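Local coordinates for protein B-agarase (PDB 5Z6P) that is an agarase of glycoside hydrolase family 50 that probably cleaves the beta-galactosidic linkages of agar-type polysaccharides, at residues A[631-645]-A[656-670]. Sequence-based numbering, arbitrary orientation.
Sequences RAAAKHVDVVSYNYY and FLADIDMPSIIGEFH
Val-640 pairs with Ser-664 and Tyr-642 with Ile-666 in parallel bridges between strands 640-643 and 664-668. Val-640 N donates to Pro-663 O and its O receives Ile-665 N; Tyr-642 N then reaches Ile-665 O, and Gly-667 N closes on Tyr-642 O at 2.6 Å. The nearest-CA register then skips Gly-667, Asn-643 lying opposite Glu-668, and Tyr-644 N bonds Glu-668 O (3.0 Å).

The side chains of Tyr-645 and Asn-643 converge on the carboxylate of Glu-668 at the C-terminal ends of the strands. The hydroxyl of Tyr-645 donates to Glu-668 OE1 (2.6 Å), meeting it on the anti side, 20° out of the carboxylate plane. The amide of Asn-643 lies near the same carboxylate, the two planes 30° apart, with Asn-643 ND2 3.1 Å from Glu-668 OE2; Glu-509 is the stronger polar partner of Asn-643. Arg-619 forms a salt bridge with OE2, so both carboxylate oxygens are engaged and the group's rotation is restrained.

Strands 640-643 and 664-668 with helix 657-660 make a beta-alpha-beta unit, the repeating element of the (beta/alpha)8 barrel of family 50 glycoside hydrolases, whose active sites lie at the C-terminal strand ends. With CG beside its backbone N (chi1 -49°), Tyr-642 sends its OH to the edge of the Phe-656 ring, 3.4 Å from Phe-656 CE2. A water in the plane of the tyrosine ring joins that hydroxyl to Ser-664 OG.

Tyr-645 also turns its edge to the face of His-670: Tyr-645 CE1 lies 3.3 Å from His-670 ND1, over the imidazole and offset toward its rim.

Apolar packing fills the other end. Ala-634 CB sits against Ile-660 CG2 and Met-662 CG, while the doubly folded methionine brings Met-662 CE to Val-637 O (3.2 Å) and near Ala-634 O, with Val-637 CG2 also touching it. On the sheet's other face Val-639 CG1 and Ser-641 CB both touch Ile-665 CG2.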
# COMPACT_ATOMS: atom_id res chain seq x y z
N ARG A 631 -10.38 8.40 -16.74
CA ARG A 631 -10.63 9.31 -17.87
C ARG A 631 -10.66 10.77 -17.38
O ARG A 631 -10.14 11.65 -18.04
CB ARG A 631 -11.93 8.94 -18.60
CG ARG A 631 -11.80 7.70 -19.46
CD ARG A 631 -12.98 7.48 -20.42
NE ARG A 631 -13.98 6.58 -19.86
CZ ARG A 631 -15.11 7.02 -19.36
NH1 ARG A 631 -15.31 8.31 -19.39
NH2 ARG A 631 -16.01 6.21 -18.82
N ALA A 632 -11.18 11.02 -16.19
CA ALA A 632 -11.20 12.38 -15.68
C ALA A 632 -9.78 12.89 -15.44
O ALA A 632 -9.45 14.04 -15.73
CB ALA A 632 -12.02 12.47 -14.41
N ALA A 633 -8.93 12.01 -14.92
CA ALA A 633 -7.58 12.42 -14.60
C ALA A 633 -6.85 12.71 -15.90
O ALA A 633 -6.18 13.72 -16.03
CB ALA A 633 -6.85 11.35 -13.81
N ALA A 634 -7.02 11.82 -16.86
CA ALA A 634 -6.37 11.93 -18.15
C ALA A 634 -6.62 13.30 -18.84
O ALA A 634 -5.80 13.73 -19.63
CB ALA A 634 -6.80 10.76 -19.05
N LYS A 635 -7.72 13.98 -18.51
CA LYS A 635 -8.06 15.28 -19.12
C LYS A 635 -7.15 16.39 -18.65
O LYS A 635 -6.99 17.39 -19.33
CB LYS A 635 -9.51 15.70 -18.81
CG LYS A 635 -10.57 14.70 -19.21
CD LYS A 635 -11.98 15.20 -18.89
CE LYS A 635 -13.00 14.13 -19.22
NZ LYS A 635 -14.34 14.50 -18.72
N HIS A 636 -6.57 16.23 -17.47
CA HIS A 636 -5.93 17.36 -16.81
C HIS A 636 -4.51 17.09 -16.26
O HIS A 636 -3.72 18.00 -16.21
CB HIS A 636 -6.84 17.88 -15.68
CG HIS A 636 -8.18 18.35 -16.16
ND1 HIS A 636 -8.35 19.54 -16.85
CD2 HIS A 636 -9.42 17.79 -16.08
CE1 HIS A 636 -9.62 19.68 -17.18
NE2 HIS A 636 -10.29 18.63 -16.73
N VAL A 637 -4.20 15.87 -15.83
CA VAL A 637 -2.87 15.64 -15.30
C VAL A 637 -1.83 15.55 -16.41
O VAL A 637 -2.16 15.34 -17.58
CB VAL A 637 -2.80 14.35 -14.44
CG1 VAL A 637 -3.88 14.39 -13.35
CG2 VAL A 637 -2.92 13.12 -15.29
N ASP A 638 -0.57 15.72 -16.05
CA ASP A 638 0.51 15.51 -16.98
C ASP A 638 0.91 14.02 -16.99
O ASP A 638 1.24 13.46 -18.04
CB ASP A 638 1.68 16.41 -16.61
CG ASP A 638 1.35 17.88 -16.77
OD1 ASP A 638 0.88 18.30 -17.84
OD2 ASP A 638 1.55 18.63 -15.81
N VAL A 639 0.88 13.41 -15.81
CA VAL A 639 1.18 11.99 -15.65
C VAL A 639 0.14 11.40 -14.75
O VAL A 639 -0.18 11.99 -13.71
CB VAL A 639 2.58 11.74 -15.03
CG1 VAL A 639 2.83 10.24 -14.87
CG2 VAL A 639 3.66 12.38 -15.85
N VAL A 640 -0.40 10.24 -15.11
CA VAL A 640 -1.35 9.56 -14.25
C VAL A 640 -0.58 8.67 -13.27
O VAL A 640 0.31 7.90 -13.68
CB VAL A 640 -2.39 8.73 -15.03
CG1 VAL A 640 -3.44 8.18 -14.10
CG2 VAL A 640 -3.06 9.58 -16.12
N SER A 641 -0.89 8.79 -11.98
CA SER A 641 -0.18 8.05 -10.95
C SER A 641 -1.06 6.96 -10.35
O SER A 641 -2.25 7.19 -10.07
CB SER A 641 0.35 8.98 -9.84
OG SER A 641 -0.65 9.81 -9.28
N TYR A 642 -0.49 5.77 -10.21
CA TYR A 642 -1.15 4.62 -9.59
C TYR A 642 -0.27 4.04 -8.47
O TYR A 642 0.95 4.04 -8.59
CB TYR A 642 -1.42 3.51 -10.61
CG TYR A 642 -2.10 3.95 -11.90
CD1 TYR A 642 -1.35 4.43 -12.97
CD2 TYR A 642 -3.48 3.86 -12.04
CE1 TYR A 642 -1.98 4.81 -14.17
CE2 TYR A 642 -4.11 4.24 -13.21
CZ TYR A 642 -3.36 4.73 -14.27
OH TYR A 642 -4.00 5.11 -15.43
N ASN A 643 -0.89 3.54 -7.40
CA ASN A 643 -0.16 2.72 -6.42
C ASN A 643 -0.54 1.26 -6.67
O ASN A 643 -1.70 0.97 -6.89
CB ASN A 643 -0.48 3.12 -4.97
CG ASN A 643 -0.01 4.52 -4.63
OD1 ASN A 643 0.83 5.12 -5.32
ND2 ASN A 643 -0.54 5.06 -3.54
N TYR A 644 0.42 0.35 -6.66
CA TYR A 644 0.09 -1.01 -7.07
C TYR A 644 0.93 -2.06 -6.37
O TYR A 644 2.05 -2.35 -6.76
CB TYR A 644 0.22 -1.16 -8.58
CG TYR A 644 -0.61 -2.28 -9.14
CD1 TYR A 644 -1.99 -2.24 -9.09
CD2 TYR A 644 -0.00 -3.40 -9.72
CE1 TYR A 644 -2.75 -3.26 -9.58
CE2 TYR A 644 -0.76 -4.44 -10.23
CZ TYR A 644 -2.14 -4.36 -10.16
OH TYR A 644 -2.92 -5.36 -10.64
N TYR A 645 0.32 -2.63 -5.35
CA TYR A 645 0.94 -3.62 -4.48
C TYR A 645 0.60 -5.02 -4.98
O TYR A 645 -0.26 -5.69 -4.42
CB TYR A 645 0.47 -3.42 -3.05
CG TYR A 645 1.03 -2.17 -2.40
CD1 TYR A 645 2.33 -2.15 -1.89
CD2 TYR A 645 0.28 -1.00 -2.30
CE1 TYR A 645 2.86 -1.03 -1.28
CE2 TYR A 645 0.80 0.13 -1.71
CZ TYR A 645 2.09 0.11 -1.19
OH TYR A 645 2.62 1.23 -0.58
N PHE A 656 -6.33 -1.46 -20.06
CA PHE A 656 -6.92 -0.16 -20.35
C PHE A 656 -5.92 0.91 -20.74
O PHE A 656 -6.31 1.95 -21.27
CB PHE A 656 -7.71 0.31 -19.13
CG PHE A 656 -6.84 0.80 -18.00
CD1 PHE A 656 -6.40 -0.09 -17.02
CD2 PHE A 656 -6.46 2.13 -17.91
CE1 PHE A 656 -5.60 0.35 -15.98
CE2 PHE A 656 -5.67 2.58 -16.88
CZ PHE A 656 -5.24 1.68 -15.90
N LEU A 657 -4.65 0.69 -20.44
CA LEU A 657 -3.61 1.71 -20.61
C LEU A 657 -3.56 2.28 -22.02
O LEU A 657 -3.39 3.49 -22.20
CB LEU A 657 -2.24 1.14 -20.24
CG LEU A 657 -1.95 0.99 -18.73
CD1 LEU A 657 -0.62 0.26 -18.52
CD2 LEU A 657 -1.96 2.33 -17.98
N ALA A 658 -3.73 1.42 -23.02
CA ALA A 658 -3.66 1.84 -24.42
C ALA A 658 -4.73 2.88 -24.79
O ALA A 658 -4.43 3.88 -25.41
CB ALA A 658 -3.77 0.63 -25.33
N ASP A 659 -5.97 2.62 -24.39
CA ASP A 659 -7.08 3.52 -24.65
C ASP A 659 -6.89 4.89 -24.03
O ASP A 659 -7.33 5.88 -24.59
CB ASP A 659 -8.38 2.92 -24.12
CG ASP A 659 -8.71 1.62 -24.77
OD1 ASP A 659 -8.51 1.52 -25.99
OD2 ASP A 659 -9.18 0.70 -24.07
N ILE A 660 -6.26 4.94 -22.85
CA ILE A 660 -6.02 6.19 -22.15
C ILE A 660 -4.84 6.91 -22.79
O ILE A 660 -4.88 8.12 -22.99
CB ILE A 660 -5.74 5.95 -20.64
CG1 ILE A 660 -6.92 5.24 -19.97
CG2 ILE A 660 -5.38 7.23 -19.94
CD1 ILE A 660 -8.23 5.98 -20.04
N ASP A 661 -3.80 6.13 -23.10
CA ASP A 661 -2.59 6.61 -23.76
C ASP A 661 -2.01 7.85 -23.09
O ASP A 661 -1.74 8.87 -23.74
CB ASP A 661 -2.86 6.89 -25.26
CG ASP A 661 -1.58 7.27 -26.03
OD1 ASP A 661 -0.49 6.86 -25.60
OD2 ASP A 661 -1.67 8.01 -27.02
N MET A 662 -1.81 7.74 -21.78
CA MET A 662 -1.15 8.76 -20.99
C MET A 662 0.15 8.19 -20.42
O MET A 662 0.21 7.01 -20.10
CB MET A 662 -2.06 9.25 -19.84
CG MET A 662 -3.20 10.16 -20.28
SD MET A 662 -2.62 11.78 -20.78
CE MET A 662 -2.28 12.51 -19.17
N PRO A 663 1.20 9.03 -20.28
CA PRO A 663 2.33 8.59 -19.48
C PRO A 663 1.87 8.34 -18.05
O PRO A 663 1.05 9.11 -17.52
CB PRO A 663 3.30 9.75 -19.56
CG PRO A 663 2.44 10.94 -19.79
CD PRO A 663 1.28 10.47 -20.61
N SER A 664 2.37 7.26 -17.46
CA SER A 664 1.90 6.80 -16.16
C SER A 664 3.08 6.58 -15.21
O SER A 664 4.22 6.38 -15.67
CB SER A 664 1.09 5.52 -16.30
OG SER A 664 0.05 5.66 -17.26
N ILE A 665 2.81 6.61 -13.91
CA ILE A 665 3.86 6.35 -12.92
C ILE A 665 3.34 5.53 -11.73
O ILE A 665 2.23 5.74 -11.24
CB ILE A 665 4.51 7.68 -12.45
CG1 ILE A 665 5.83 7.43 -11.72
CG2 ILE A 665 3.52 8.53 -11.63
CD1 ILE A 665 6.68 8.68 -11.55
N ILE A 666 4.13 4.54 -11.31
CA ILE A 666 3.82 3.78 -10.11
C ILE A 666 4.29 4.57 -8.89
O ILE A 666 5.47 4.87 -8.76
CB ILE A 666 4.49 2.38 -10.08
CG1 ILE A 666 3.91 1.49 -11.19
CG2 ILE A 666 4.24 1.71 -8.73
CD1 ILE A 666 2.42 1.24 -11.03
N GLY A 667 3.36 4.88 -7.99
CA GLY A 667 3.69 5.66 -6.82
C GLY A 667 4.22 4.85 -5.64
O GLY A 667 4.97 5.36 -4.83
N GLU A 668 3.80 3.59 -5.56
CA GLU A 668 4.09 2.70 -4.45
C GLU A 668 4.02 1.24 -4.87
O GLU A 668 3.14 0.84 -5.61
CB GLU A 668 3.11 2.91 -3.30
CG GLU A 668 3.15 4.28 -2.64
CD GLU A 668 2.02 4.48 -1.65
OE1 GLU A 668 1.53 3.49 -1.11
OE2 GLU A 668 1.62 5.64 -1.45
N PHE A 669 4.95 0.45 -4.34
CA PHE A 669 4.90 -1.01 -4.36
C PHE A 669 5.91 -1.51 -3.35
O PHE A 669 6.83 -0.78 -2.98
CB PHE A 669 5.21 -1.59 -5.76
CG PHE A 669 6.64 -1.47 -6.17
CD1 PHE A 669 7.15 -0.27 -6.65
CD2 PHE A 669 7.48 -2.57 -6.14
CE1 PHE A 669 8.47 -0.16 -7.05
CE2 PHE A 669 8.80 -2.48 -6.53
CZ PHE A 669 9.31 -1.28 -6.99
N HIS A 670 5.77 -2.75 -2.90
CA HIS A 670 6.83 -3.31 -2.07
C HIS A 670 6.82 -4.81 -1.96
O HIS A 670 5.90 -5.48 -2.43
CB HIS A 670 6.82 -2.68 -0.66
CG HIS A 670 5.61 -3.00 0.17
ND1 HIS A 670 5.02 -2.07 1.00
CD2 HIS A 670 4.92 -4.14 0.34
CE1 HIS A 670 4.00 -2.63 1.63
NE2 HIS A 670 3.92 -3.89 1.26
O HOH W 1 -2.66 5.87 -17.43